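Local atomic coordinates of extracellular sialidase/neuraminidase, putative (Aspergillus fumigatus, PDB entry 2XZI), a protein that probably hydrolyses terminal sialic acid-type residues from glycans, with a preference for the deaminated sugar Kdn, acting as an exo-glycosidase secreted by the fungus. Residues A[113-118]-A[163-168]; A[49-54]-A[86-91]; A[239-244]-A[313-318]; A[4-9]-A[380-385]; A[175-180]-A[220-225]. All blocks are in the same frame, centred on the assembly; numbering follows the deposited sequence.

Contact 1: A[113-118]-A[163-168]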
# COMPACT_ATOMS: atom_id res chain seq x y z
N ASN A 113 -17.40 -2.96 -9.70
CA ASN A 113 -16.28 -2.11 -10.13
C ASN A 113 -16.23 -0.70 -9.56
O ASN A 113 -15.44 0.12 -10.04
CB ASN A 113 -16.05 -2.11 -11.66
CG ASN A 113 -14.62 -1.84 -12.01
OD1 ASN A 113 -13.70 -2.32 -11.33
ND2 ASN A 113 -14.40 -1.04 -13.06
N THR A 114 -17.02 -0.39 -8.53
CA THR A 114 -16.73 0.82 -7.76
C THR A 114 -15.35 0.63 -7.11
O THR A 114 -15.10 -0.41 -6.47
CB THR A 114 -17.76 1.10 -6.68
OG1 THR A 114 -19.00 1.45 -7.30
CG2 THR A 114 -17.32 2.25 -5.77
N ILE A 115 -14.47 1.59 -7.30
CA ILE A 115 -13.21 1.55 -6.58
C ILE A 115 -13.28 2.51 -5.39
O ILE A 115 -13.37 3.72 -5.55
CB ILE A 115 -11.98 1.87 -7.45
CG1 ILE A 115 -11.94 0.99 -8.71
CG2 ILE A 115 -10.71 1.68 -6.61
CD1 ILE A 115 -12.50 1.69 -9.96
N TYR A 116 -13.25 1.94 -4.19
CA TYR A 116 -13.21 2.70 -2.98
C TYR A 116 -11.76 3.02 -2.64
O TYR A 116 -10.89 2.17 -2.78
CB TYR A 116 -13.82 1.89 -1.85
CG TYR A 116 -15.33 1.80 -1.81
CD1 TYR A 116 -16.11 2.93 -1.56
CD2 TYR A 116 -15.95 0.56 -1.92
CE1 TYR A 116 -17.50 2.82 -1.47
CE2 TYR A 116 -17.33 0.45 -1.83
CZ TYR A 116 -18.08 1.59 -1.60
OH TYR A 116 -19.45 1.49 -1.47
N LEU A 117 -11.52 4.24 -2.18
CA LEU A 117 -10.19 4.62 -1.71
C LEU A 117 -10.32 5.29 -0.34
O LEU A 117 -10.81 6.42 -0.21
CB LEU A 117 -9.47 5.51 -2.74
CG LEU A 117 -8.10 6.06 -2.34
CD1 LEU A 117 -7.07 4.98 -2.42
CD2 LEU A 117 -7.74 7.17 -3.29
N PHE A 118 -9.90 4.56 0.69
CA PHE A 118 -9.77 5.15 2.01
C PHE A 118 -8.44 5.89 2.13
O PHE A 118 -7.45 5.48 1.55
CB PHE A 118 -9.85 4.06 3.09
CG PHE A 118 -11.23 3.49 3.28
CD1 PHE A 118 -11.68 2.40 2.51
CD2 PHE A 118 -12.10 4.04 4.23
CE1 PHE A 118 -12.99 1.89 2.68
CE2 PHE A 118 -13.40 3.53 4.40
CZ PHE A 118 -13.83 2.45 3.62
N ASN A 163 -11.16 6.93 -13.64
CA ASN A 163 -11.00 8.17 -14.41
C ASN A 163 -11.26 9.44 -13.58
O ASN A 163 -10.53 10.44 -13.69
CB ASN A 163 -11.88 8.14 -15.66
CG ASN A 163 -11.49 9.21 -16.66
OD1 ASN A 163 -10.31 9.44 -16.91
ND2 ASN A 163 -12.49 9.88 -17.23
N THR A 164 -12.28 9.39 -12.74
CA THR A 164 -12.58 10.49 -11.84
C THR A 164 -12.96 9.96 -10.47
O THR A 164 -13.38 8.80 -10.31
CB THR A 164 -13.73 11.37 -12.36
OG1 THR A 164 -14.93 10.60 -12.39
CG2 THR A 164 -13.45 11.94 -13.77
N TRP A 165 -12.82 10.85 -9.49
CA TRP A 165 -12.98 10.55 -8.07
C TRP A 165 -13.91 11.56 -7.41
O TRP A 165 -13.86 12.75 -7.69
CB TRP A 165 -11.60 10.61 -7.39
CG TRP A 165 -10.74 9.52 -7.91
CD1 TRP A 165 -9.89 9.59 -9.00
CD2 TRP A 165 -10.71 8.17 -7.46
NE1 TRP A 165 -9.31 8.37 -9.22
CE2 TRP A 165 -9.80 7.48 -8.29
CE3 TRP A 165 -11.35 7.48 -6.42
CZ2 TRP A 165 -9.52 6.10 -8.12
CZ3 TRP A 165 -11.07 6.12 -6.24
CH2 TRP A 165 -10.17 5.45 -7.10
N SER A 166 -14.76 11.07 -6.51
CA SER A 166 -15.63 11.94 -5.75
C SER A 166 -14.83 12.80 -4.75
O SER A 166 -13.73 12.43 -4.33
CB SER A 166 -16.68 11.10 -5.03
OG SER A 166 -16.06 10.24 -4.10
N LYS A 167 -15.38 13.95 -4.37
CA LYS A 167 -14.77 14.74 -3.29
C LYS A 167 -14.74 13.86 -2.04
O LYS A 167 -15.78 13.31 -1.67
CB LYS A 167 -15.55 16.01 -3.00
CG LYS A 167 -14.90 16.86 -1.92
CD LYS A 167 -15.43 18.29 -1.94
CE LYS A 167 -15.45 18.88 -0.54
NZ LYS A 167 -16.62 18.39 0.24
N PRO A 168 -13.56 13.70 -1.42
CA PRO A 168 -13.52 12.79 -0.27
C PRO A 168 -14.47 13.19 0.85
O PRO A 168 -14.58 14.38 1.17
CB PRO A 168 -12.06 12.88 0.19
CG PRO A 168 -11.29 13.28 -1.05
CD PRO A 168 -12.22 14.25 -1.74
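The six-membered part of the Trp-165 indole comes down on the strand around Ile-115. Its CZ3 lies 3.4 Å from the carbonyl O of Ile-115, and its CH2 lies 3.8 Å from CG2 of the same residue. CZ3 also meets CB of Leu-117 at 3.9 Å. The O and the CB both approach the ring obliquely. The CZ3 and CH2 end of the ring thus rests on the Ile-115 carbonyl and on two side chains that point the same way from alternate positions of the strand. CG2 of Ile-115 is the branch that touches because it stands anti to the backbone N, while CG1 lies beside that N (chi1 -53°). Trp-165 starts out alongside the strand. With CG anti to its own carbonyl carbon (chi1 -65°) and the ring turned by a chi2 of 90°, the far end of the indole reaches the strand.

A second shell holds the tryptophan in place. Tyr-72 of the preceding blade meets its ring edge-to-face. Thr-156 and Ser-158 of strand 152-158 touch it as well. Ser-158 OG binds Thr-164 O, and Asp-160 OD2 binds Thr-164 OG1, so the turn before the tryptophan is closely tied. This serine, aspartate, threonine and tryptophan belong to an Asp box, the turn between the third and fourth strands of a sialidase beta-propeller blade.

Contact 2: A[49-54]-A[86-91]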
# COMPACT_ATOMS: atom_id res chain seq x y z
N GLY A 49 -9.67 -5.04 -15.80
CA GLY A 49 -8.26 -5.29 -16.13
C GLY A 49 -7.35 -4.07 -16.07
O GLY A 49 -6.12 -4.18 -16.09
N ARG A 50 -7.94 -2.88 -15.98
CA ARG A 50 -7.15 -1.66 -15.81
C ARG A 50 -6.44 -1.70 -14.47
O ARG A 50 -7.01 -2.20 -13.48
CB ARG A 50 -8.05 -0.44 -15.86
CG ARG A 50 -7.30 0.85 -16.17
CD ARG A 50 -8.22 2.05 -16.24
NE ARG A 50 -9.24 1.97 -17.30
CZ ARG A 50 -9.07 2.36 -18.55
NH1 ARG A 50 -7.90 2.85 -18.99
NH2 ARG A 50 -10.10 2.26 -19.40
N ILE A 51 -5.23 -1.15 -14.43
CA ILE A 51 -4.46 -1.07 -13.19
C ILE A 51 -4.44 0.38 -12.72
O ILE A 51 -4.18 1.28 -13.52
CB ILE A 51 -3.04 -1.66 -13.34
CG1 ILE A 51 -3.15 -3.12 -13.82
CG2 ILE A 51 -2.30 -1.60 -12.01
CD1 ILE A 51 -1.84 -3.78 -14.22
N LEU A 52 -4.74 0.59 -11.43
CA LEU A 52 -4.69 1.90 -10.79
C LEU A 52 -3.59 1.90 -9.74
O LEU A 52 -3.60 1.07 -8.83
CB LEU A 52 -6.02 2.21 -10.10
CG LEU A 52 -7.29 2.06 -10.93
CD1 LEU A 52 -8.53 2.41 -10.10
CD2 LEU A 52 -7.23 2.92 -12.17
N ALA A 53 -2.62 2.80 -9.91
CA ALA A 53 -1.51 2.97 -8.97
C ALA A 53 -1.60 4.31 -8.27
O ALA A 53 -1.68 5.36 -8.93
CB ALA A 53 -0.19 2.85 -9.74
N PHE A 54 -1.58 4.29 -6.94
CA PHE A 54 -1.71 5.47 -6.10
C PHE A 54 -0.44 5.71 -5.32
O PHE A 54 0.33 4.78 -5.05
CB PHE A 54 -2.84 5.29 -5.09
CG PHE A 54 -4.16 4.94 -5.70
CD1 PHE A 54 -4.51 3.61 -5.90
CD2 PHE A 54 -5.07 5.92 -6.04
CE1 PHE A 54 -5.75 3.27 -6.47
CE2 PHE A 54 -6.31 5.58 -6.62
CZ PHE A 54 -6.64 4.26 -6.81
N SER A 86 5.19 3.14 -21.75
CA SER A 86 4.21 3.76 -22.64
C SER A 86 2.77 3.29 -22.41
O SER A 86 1.84 3.87 -22.96
CB SER A 86 4.60 3.57 -24.11
OG SER A 86 4.58 2.20 -24.44
N ASP A 87 2.60 2.25 -21.60
CA ASP A 87 1.27 1.73 -21.27
C ASP A 87 0.54 2.53 -20.19
O ASP A 87 -0.64 2.26 -19.91
CB ASP A 87 1.39 0.27 -20.84
CG ASP A 87 1.71 -0.65 -22.00
OD1 ASP A 87 1.20 -0.41 -23.11
OD2 ASP A 87 2.44 -1.64 -21.78
N TRP A 88 1.24 3.46 -19.56
CA TRP A 88 0.72 4.20 -18.40
C TRP A 88 0.36 5.63 -18.75
O TRP A 88 1.12 6.33 -19.45
CB TRP A 88 1.74 4.17 -17.26
CG TRP A 88 1.86 2.84 -16.61
CD1 TRP A 88 2.74 1.83 -16.93
CD2 TRP A 88 1.10 2.36 -15.50
NE1 TRP A 88 2.57 0.75 -16.09
CE2 TRP A 88 1.57 1.05 -15.20
CE3 TRP A 88 0.07 2.91 -14.72
CZ2 TRP A 88 1.05 0.30 -14.17
CZ3 TRP A 88 -0.45 2.15 -13.69
CH2 TRP A 88 0.05 0.86 -13.42
N GLU A 89 -0.78 6.07 -18.23
CA GLU A 89 -1.17 7.48 -18.35
C GLU A 89 -0.23 8.42 -17.57
O GLU A 89 0.50 7.97 -16.67
CB GLU A 89 -2.60 7.67 -17.85
CG GLU A 89 -3.66 7.03 -18.73
CD GLU A 89 -5.06 7.16 -18.16
OE1 GLU A 89 -5.19 7.55 -16.97
OE2 GLU A 89 -6.04 6.87 -18.89
N PRO A 90 -0.25 9.72 -17.88
CA PRO A 90 0.44 10.70 -17.04
C PRO A 90 -0.18 10.83 -15.65
O PRO A 90 -1.32 10.41 -15.41
CB PRO A 90 0.26 12.03 -17.80
CG PRO A 90 -0.05 11.64 -19.21
CD PRO A 90 -0.81 10.34 -19.10
N LEU A 91 0.60 11.39 -14.74
CA LEU A 91 0.18 11.60 -13.36
C LEU A 91 -1.10 12.41 -13.26
O LEU A 91 -1.26 13.44 -13.92
CB LEU A 91 1.30 12.29 -12.58
CG LEU A 91 1.11 12.29 -11.07
CD1 LEU A 91 1.42 10.90 -10.50
CD2 LEU A 91 2.04 13.34 -10.48
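Trp-88 packs on Ile-51 and Ala-53 in the first four-stranded blade of the sialidase propeller. It comes from the loop between the third and fourth strands of that blade and lies against the second strand, 51-58. Its CB sets off beside the strand, and CG is anti to the carbonyl carbon (chi1 -72°). A chi2 of 92° then directs the six-membered part of the indole at the strand. On the five-membered part, NE1 is bound to Gly-82 O, which fixes the rotation of the ring within its own loop. Further out, CZ3 meets CB of Ala-53 at 4.0 Å and the carbonyl O of Ile-51 at 3.8 Å. CH2 meets CG2 of Ile-51 at 3.7 Å. Both aliphatic groups come at the ring obliquely. Trp-372 of the last blade adds an edge-to-face contact, and Leu-17 touches the ring too.

Beyond the indole the contact is electrostatic. Glu-89 OE2 makes a salt bridge with Arg-74 NH2, while Arg-50 NE pairs with Asp-161 OD2 and Arg-50 NH1 binds Thr-75 O. Between the two segments, Arg-50 NH1 and Glu-89 OE2 stay 4.4 Å apart, with the oxygen well out of the guanidinium plane.

Contact 3: A[239-244]-A[313-318]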
# COMPACT_ATOMS: atom_id res chain seq x y z
N LYS A 239 -10.46 -18.07 6.39
CA LYS A 239 -10.29 -17.23 7.58
C LYS A 239 -9.56 -15.92 7.22
O LYS A 239 -9.02 -15.79 6.11
CB LYS A 239 -9.57 -18.01 8.68
CG LYS A 239 -10.37 -19.24 9.16
CD LYS A 239 -10.09 -19.53 10.63
CE LYS A 239 -11.01 -20.63 11.17
NZ LYS A 239 -10.80 -20.90 12.64
N LEU A 240 -9.58 -14.96 8.14
CA LEU A 240 -8.87 -13.68 7.97
C LEU A 240 -7.52 -13.75 8.63
O LEU A 240 -7.32 -14.46 9.62
CB LEU A 240 -9.67 -12.52 8.57
CG LEU A 240 -11.07 -12.25 8.00
CD1 LEU A 240 -11.77 -11.10 8.72
CD2 LEU A 240 -11.01 -12.00 6.50
N TYR A 241 -6.60 -12.95 8.11
CA TYR A 241 -5.21 -12.95 8.55
C TYR A 241 -4.74 -11.50 8.52
O TYR A 241 -4.75 -10.89 7.44
CB TYR A 241 -4.41 -13.83 7.57
CG TYR A 241 -2.89 -13.80 7.56
CD1 TYR A 241 -2.20 -12.86 6.80
CD2 TYR A 241 -2.14 -14.77 8.23
CE1 TYR A 241 -0.82 -12.86 6.74
CE2 TYR A 241 -0.74 -14.77 8.18
CZ TYR A 241 -0.09 -13.81 7.42
OH TYR A 241 1.29 -13.79 7.36
N ARG A 242 -4.39 -10.95 9.69
CA ARG A 242 -3.75 -9.65 9.78
C ARG A 242 -2.25 -9.85 9.90
O ARG A 242 -1.78 -10.70 10.67
CB ARG A 242 -4.23 -8.84 11.00
CG ARG A 242 -5.56 -8.11 10.84
CD ARG A 242 -5.46 -6.76 10.08
NE ARG A 242 -4.64 -5.73 10.73
CZ ARG A 242 -5.05 -4.49 11.07
NH1 ARG A 242 -6.29 -4.09 10.82
NH2 ARG A 242 -4.20 -3.65 11.65
N ASN A 243 -1.49 -9.08 9.12
CA ASN A 243 -0.04 -9.13 9.17
C ASN A 243 0.43 -7.68 9.23
O ASN A 243 0.38 -6.94 8.23
CB ASN A 243 0.50 -9.91 7.96
CG ASN A 243 2.01 -10.00 7.93
OD1 ASN A 243 2.70 -9.02 8.18
ND2 ASN A 243 2.53 -11.18 7.58
N ASP A 244 0.82 -7.25 10.42
CA ASP A 244 1.04 -5.84 10.72
C ASP A 244 2.51 -5.52 10.90
O ASP A 244 3.32 -6.37 11.31
CB ASP A 244 0.29 -5.47 12.01
CG ASP A 244 -1.22 -5.39 11.83
OD1 ASP A 244 -1.75 -5.90 10.82
OD2 ASP A 244 -1.90 -4.85 12.73
N ALA A 313 -2.88 -23.41 4.41
CA ALA A 313 -4.27 -22.97 4.47
C ALA A 313 -4.50 -21.76 5.38
O ALA A 313 -5.47 -21.03 5.20
CB ALA A 313 -5.17 -24.13 4.87
N ASP A 314 -3.60 -21.57 6.35
CA ASP A 314 -3.63 -20.46 7.30
C ASP A 314 -2.40 -19.55 7.14
O ASP A 314 -2.11 -18.73 8.01
CB ASP A 314 -3.67 -21.00 8.73
CG ASP A 314 -2.45 -21.85 9.08
OD1 ASP A 314 -1.61 -22.16 8.19
OD2 ASP A 314 -2.32 -22.22 10.27
N ALA A 315 -1.69 -19.70 6.01
CA ALA A 315 -0.44 -18.94 5.76
C ALA A 315 0.56 -19.02 6.93
O ALA A 315 1.23 -18.04 7.25
CB ALA A 315 -0.74 -17.47 5.35
N LYS A 316 0.66 -20.18 7.57
CA LYS A 316 1.55 -20.32 8.71
C LYS A 316 2.99 -20.00 8.34
O LYS A 316 3.66 -19.25 9.05
CB LYS A 316 1.46 -21.70 9.36
CG LYS A 316 2.28 -21.81 10.65
CD LYS A 316 1.92 -23.04 11.47
CE LYS A 316 2.95 -24.15 11.31
NZ LYS A 316 3.01 -25.01 12.53
N LYS A 317 3.45 -20.58 7.23
CA LYS A 317 4.84 -20.45 6.79
C LYS A 317 4.92 -20.02 5.34
O LYS A 317 4.23 -20.56 4.47
CB LYS A 317 5.62 -21.77 6.97
CG LYS A 317 7.13 -21.59 6.87
CD LYS A 317 7.89 -22.90 6.91
CE LYS A 317 9.39 -22.66 7.08
NZ LYS A 317 9.94 -21.72 6.06
N PHE A 318 5.79 -19.04 5.10
CA PHE A 318 6.16 -18.64 3.75
C PHE A 318 7.52 -19.21 3.38
O PHE A 318 8.38 -19.43 4.25
CB PHE A 318 6.19 -17.10 3.63
CG PHE A 318 4.83 -16.47 3.63
CD1 PHE A 318 4.12 -16.29 4.81
CD2 PHE A 318 4.24 -16.09 2.43
CE1 PHE A 318 2.85 -15.73 4.81
CE2 PHE A 318 2.96 -15.54 2.42
CZ PHE A 318 2.26 -15.36 3.61
O HOH W 1 2.53 -15.91 8.42
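Tyr-241 carries nearly all of this contact, with its ring against Ala-315 and its hydroxyl against Phe-318. The apolar part is a CH-pi contact. CB of Ala-315 sits over one face of the tyrosine ring, 4.3 Å from the centroid and 26° off the normal, and is nearest to CE2. A second kind is oxygen at a ring edge: OH of Tyr-241 comes 3.6 Å from CE1 of Phe-318, near the plane of that ring. Tyr-241 can span the distance because CG is anti to the backbone N (chi1 167°), which sends the ring across to the facing loop.

The two segments belong to neighbouring blades of the beta-propeller. Strand 240-244 is in one sheet, and 313-318 is the turn between the third and fourth strands of the next. Here Ser-310 OG binds Lys-317 O, an arrangement consistent with a degenerate Asp box.

The polar part centres on the tyrosine OH. Asn-243 ND2 donates to it at 2.9 Å, with the oxygen close to the amide plane. Water 1 lies 2.7 Å from the same OH, at the ring edge, and donates to Ala-315 O at 2.8 Å. It thus bridges the two blades. Asn-243 OD1 is bound in turn to Arg-252 NE, which steadies the amide. Asp-314 O, near Tyr-241 CD2, accepts from Arg-256 NE of strand 250-258.

Contact 4: A[4-9]-A[380-385]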
# COMPACT_ATOMS: atom_id res chain seq x y z
N PRO A 4 3.13 -26.35 -10.44
CA PRO A 4 3.30 -26.36 -11.89
C PRO A 4 3.82 -25.02 -12.41
O PRO A 4 4.37 -24.97 -13.51
CB PRO A 4 1.88 -26.60 -12.42
CG PRO A 4 0.98 -26.13 -11.32
CD PRO A 4 1.70 -26.51 -10.07
N ALA A 5 3.62 -23.95 -11.65
CA ALA A 5 4.07 -22.63 -12.09
C ALA A 5 5.58 -22.52 -12.28
O ALA A 5 6.06 -21.73 -13.10
CB ALA A 5 3.61 -21.56 -11.11
N LYS A 6 6.34 -23.32 -11.54
CA LYS A 6 7.79 -23.32 -11.66
C LYS A 6 8.24 -23.69 -13.07
O LYS A 6 9.32 -23.28 -13.51
CB LYS A 6 8.42 -24.23 -10.61
CG LYS A 6 9.94 -24.09 -10.50
CD LYS A 6 10.49 -24.85 -9.30
CE LYS A 6 11.98 -24.61 -9.12
NZ LYS A 6 12.55 -25.48 -8.05
N SER A 7 7.39 -24.44 -13.79
CA SER A 7 7.73 -24.93 -15.13
C SER A 7 7.48 -23.90 -16.23
O SER A 7 7.95 -24.06 -17.35
CB SER A 7 7.00 -26.24 -15.43
OG SER A 7 7.49 -27.29 -14.62
N ALA A 8 6.72 -22.84 -15.91
CA ALA A 8 6.48 -21.79 -16.88
C ALA A 8 7.79 -21.03 -17.10
O ALA A 8 8.66 -21.08 -16.25
CB ALA A 8 5.40 -20.83 -16.39
N ALA A 9 7.92 -20.33 -18.22
CA ALA A 9 9.08 -19.45 -18.43
C ALA A 9 9.02 -18.31 -17.41
O ALA A 9 7.99 -17.64 -17.30
CB ALA A 9 9.09 -18.90 -19.87
N ILE A 380 9.49 -16.12 -9.13
CA ILE A 380 9.73 -16.28 -7.70
C ILE A 380 10.31 -17.66 -7.40
O ILE A 380 11.31 -17.78 -6.68
CB ILE A 380 8.44 -16.13 -6.87
CG1 ILE A 380 7.78 -14.77 -7.13
CG2 ILE A 380 8.74 -16.29 -5.38
CD1 ILE A 380 6.40 -14.58 -6.44
N LEU A 381 9.68 -18.69 -7.95
CA LEU A 381 10.03 -20.10 -7.66
C LEU A 381 11.39 -20.54 -8.19
O LEU A 381 11.98 -21.47 -7.64
CB LEU A 381 8.93 -21.03 -8.18
CG LEU A 381 7.59 -20.86 -7.48
CD1 LEU A 381 6.49 -21.53 -8.31
CD2 LEU A 381 7.66 -21.40 -6.05
N ASN A 382 11.88 -19.89 -9.23
CA ASN A 382 13.19 -20.19 -9.79
C ASN A 382 14.31 -19.35 -9.18
O ASN A 382 15.44 -19.34 -9.69
CB ASN A 382 13.12 -20.11 -11.32
CG ASN A 382 12.41 -21.32 -11.90
OD1 ASN A 382 12.94 -22.44 -11.86
ND2 ASN A 382 11.21 -21.13 -12.44
N GLY A 383 14.02 -18.67 -8.07
CA GLY A 383 15.02 -17.90 -7.34
C GLY A 383 16.10 -18.82 -6.79
O GLY A 383 15.82 -19.98 -6.47
N PRO A 384 17.34 -18.31 -6.68
CA PRO A 384 18.51 -19.11 -6.31
C PRO A 384 18.53 -19.55 -4.84
O PRO A 384 19.37 -20.36 -4.46
CB PRO A 384 19.67 -18.16 -6.60
CG PRO A 384 19.11 -16.83 -6.38
CD PRO A 384 17.71 -16.91 -6.94
N ASN A 385 17.63 -19.04 -4.01
CA ASN A 385 17.58 -19.44 -2.61
C ASN A 385 16.27 -20.11 -2.19
O ASN A 385 16.02 -20.34 -1.00
CB ASN A 385 17.95 -18.28 -1.70
CG ASN A 385 19.44 -18.06 -1.65
OD1 ASN A 385 20.16 -18.76 -0.92
ND2 ASN A 385 19.92 -17.12 -2.44
O HOH W 2 11.11 -23.34 -5.86
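One direct hydrogen bond joins Lys-6 to Asn-382. ND2 of Asn-382 donates to the carbonyl O of Lys-6 at 3.1 Å. The bond is nearly straight (169°), lies in both the amide and the carbonyl plane, and uses a lone pair of the oxygen. ND2 also binds Ser-378 O, so the amide links the N-terminal segment to the last helix.

A looser polar link runs through water 2. The water donates to Leu-381 O at 2.7 Å and accepts only weakly from Lys-6 NZ.

The remaining contacts are packing without hydrogen bonds. The extended Lys-6 chain runs past the helix end, with CE 3.5 Å from Leu-381 O and CG 4.0 Å from Leu-381 CB. An apolar pair is CD1 of Leu-381 with CB of Ala-5, at 4.0 Å.

Here a 3-10 turn near the N terminus packs on the end of the C-terminal helix. The contact lies just outside the sheet in which strand 12-18 pairs antiparallel with 368-375. N- and C-terminal strands thus share one sheet, as in the ring closure of beta-propellers.

Contact 5: A[175-180]-A[220-225]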
# COMPACT_ATOMS: atom_id res chain seq x y z
N LEU A 175 -16.03 6.08 11.85
CA LEU A 175 -15.14 4.93 11.70
C LEU A 175 -13.80 5.04 12.42
O LEU A 175 -12.97 4.12 12.32
CB LEU A 175 -14.89 4.63 10.21
CG LEU A 175 -16.13 4.30 9.37
CD1 LEU A 175 -15.80 4.18 7.90
CD2 LEU A 175 -16.83 3.03 9.86
N THR A 176 -13.59 6.14 13.12
CA THR A 176 -12.43 6.27 14.00
C THR A 176 -12.93 6.40 15.44
O THR A 176 -13.85 7.18 15.70
CB THR A 176 -11.55 7.47 13.63
OG1 THR A 176 -11.28 7.43 12.22
CG2 THR A 176 -10.21 7.45 14.40
N PRO A 177 -12.34 5.62 16.37
CA PRO A 177 -12.84 5.79 17.75
C PRO A 177 -12.65 7.21 18.27
O PRO A 177 -11.69 7.91 17.92
CB PRO A 177 -11.99 4.82 18.55
CG PRO A 177 -11.57 3.75 17.52
CD PRO A 177 -11.38 4.51 16.25
N ASP A 178 -13.59 7.62 19.13
CA ASP A 178 -13.53 8.94 19.75
C ASP A 178 -12.31 9.09 20.66
O ASP A 178 -11.85 8.13 21.28
CB ASP A 178 -14.82 9.22 20.54
CG ASP A 178 -16.04 9.41 19.66
OD1 ASP A 178 -15.92 9.72 18.45
OD2 ASP A 178 -17.17 9.28 20.19
N GLY A 179 -11.78 10.30 20.72
CA GLY A 179 -10.62 10.58 21.55
C GLY A 179 -9.28 10.25 20.92
O GLY A 179 -8.24 10.47 21.52
N TRP A 180 -9.31 9.70 19.70
CA TRP A 180 -8.06 9.39 19.01
C TRP A 180 -7.36 10.64 18.48
O TRP A 180 -8.01 11.64 18.14
CB TRP A 180 -8.30 8.38 17.88
CG TRP A 180 -8.38 6.93 18.34
CD1 TRP A 180 -8.81 6.45 19.56
CD2 TRP A 180 -8.01 5.78 17.58
NE1 TRP A 180 -8.73 5.07 19.60
CE2 TRP A 180 -8.22 4.64 18.40
CE3 TRP A 180 -7.48 5.60 16.29
CZ2 TRP A 180 -7.96 3.34 17.95
CZ3 TRP A 180 -7.22 4.31 15.85
CH2 TRP A 180 -7.46 3.20 16.67
N VAL A 220 -16.93 -0.88 12.34
CA VAL A 220 -15.58 -1.07 12.86
C VAL A 220 -15.47 -2.36 13.65
O VAL A 220 -16.28 -2.61 14.56
CB VAL A 220 -15.15 0.10 13.76
CG1 VAL A 220 -13.77 -0.16 14.36
CG2 VAL A 220 -15.17 1.41 12.99
N GLN A 221 -14.46 -3.16 13.33
CA GLN A 221 -14.09 -4.32 14.10
C GLN A 221 -12.82 -3.99 14.88
O GLN A 221 -11.72 -3.91 14.29
CB GLN A 221 -13.88 -5.53 13.19
CG GLN A 221 -13.40 -6.76 13.93
CD GLN A 221 -13.08 -7.92 13.01
OE1 GLN A 221 -12.40 -7.76 12.00
NE2 GLN A 221 -13.52 -9.11 13.39
N ARG A 222 -12.96 -3.74 16.17
CA ARG A 222 -11.78 -3.40 16.98
C ARG A 222 -10.91 -4.62 17.21
O ARG A 222 -11.41 -5.73 17.38
CB ARG A 222 -12.19 -2.80 18.34
CG ARG A 222 -12.99 -1.51 18.27
CD ARG A 222 -12.19 -0.33 17.71
NE ARG A 222 -11.17 0.20 18.62
CZ ARG A 222 -11.41 1.07 19.60
NH1 ARG A 222 -12.64 1.49 19.86
NH2 ARG A 222 -10.42 1.52 20.34
N LEU A 223 -9.60 -4.40 17.17
CA LEU A 223 -8.62 -5.47 17.34
C LEU A 223 -7.63 -5.18 18.43
O LEU A 223 -6.87 -4.21 18.32
CB LEU A 223 -7.81 -5.68 16.06
CG LEU A 223 -8.57 -5.98 14.79
CD1 LEU A 223 -7.64 -5.81 13.57
CD2 LEU A 223 -9.21 -7.35 14.84
N SER A 224 -7.54 -6.10 19.38
CA SER A 224 -6.59 -6.00 20.47
C SER A 224 -5.20 -6.46 20.02
O SER A 224 -5.02 -7.58 19.54
CB SER A 224 -7.09 -6.83 21.66
OG SER A 224 -6.20 -6.74 22.76
N GLY A 225 -4.23 -5.57 20.17
CA GLY A 225 -2.85 -5.87 19.81
C GLY A 225 -2.44 -5.54 18.38
O GLY A 225 -1.30 -5.83 18.01
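Pro-177 packs its CG over one face of the Arg-222 guanidinium where two neighbouring propeller blades meet at the surface. The proline follows the short helix 172-175 after one blade, and the arginine ends an outermost strand, 217-222, of the next. CG of Pro-177 lies over the centre of the guanidinium, 3.4 Å from CZ of Arg-222. The arginine chain is bent at both chi2 (-66°) and chi3 (-73°), which carries the group over the proline.

Pro-177 also begins a type II turn that ends at Trp-180. The turn brings the indole back, so that CD of Pro-177 lies over the centre of its ring. The proline fills the corner between the two groups, with CD on the indole and CG on the guanidinium; their planes stand 87° apart. Arg-222 NH2 comes obliquely to the indole, 3.9 Å from CZ2 of Trp-180.

Deeper in, Val-220 packs on Leu-175. Leu-175 O accepts from Arg-205 NE of strand 205-210, which links the helix end to that blade. Next to Val-220, Gln-221 belongs to the site of a bound nitrite. CG2 of Val-220, anti to the carbonyl carbon, lies 3.6 Å from Leu-175 O and 3.9 Å from Leu-175 CD2.

From the N terminus, segment 4-9 opens contact 4. This contact closes only at 380-385, where it joins the N-terminal segment to the end of the C-terminal helix, and its loop takes in the four other contacts. Contact 2 comes first inside it and closes within the first blade. Contact 1 follows in the second blade. The two touch where Trp-165 and Leu-117 meet Phe-54 and Ile-115 meets Leu-52, which joins the blades. Contact 5 then ties the end of the second blade to the third. It reaches back to contact 1 through Leu-175 and Phe-118, and on to contact 3 through Leu-223 and Arg-242. Contact 3 links the fourth and fifth blades. These four follow in series, without crossing.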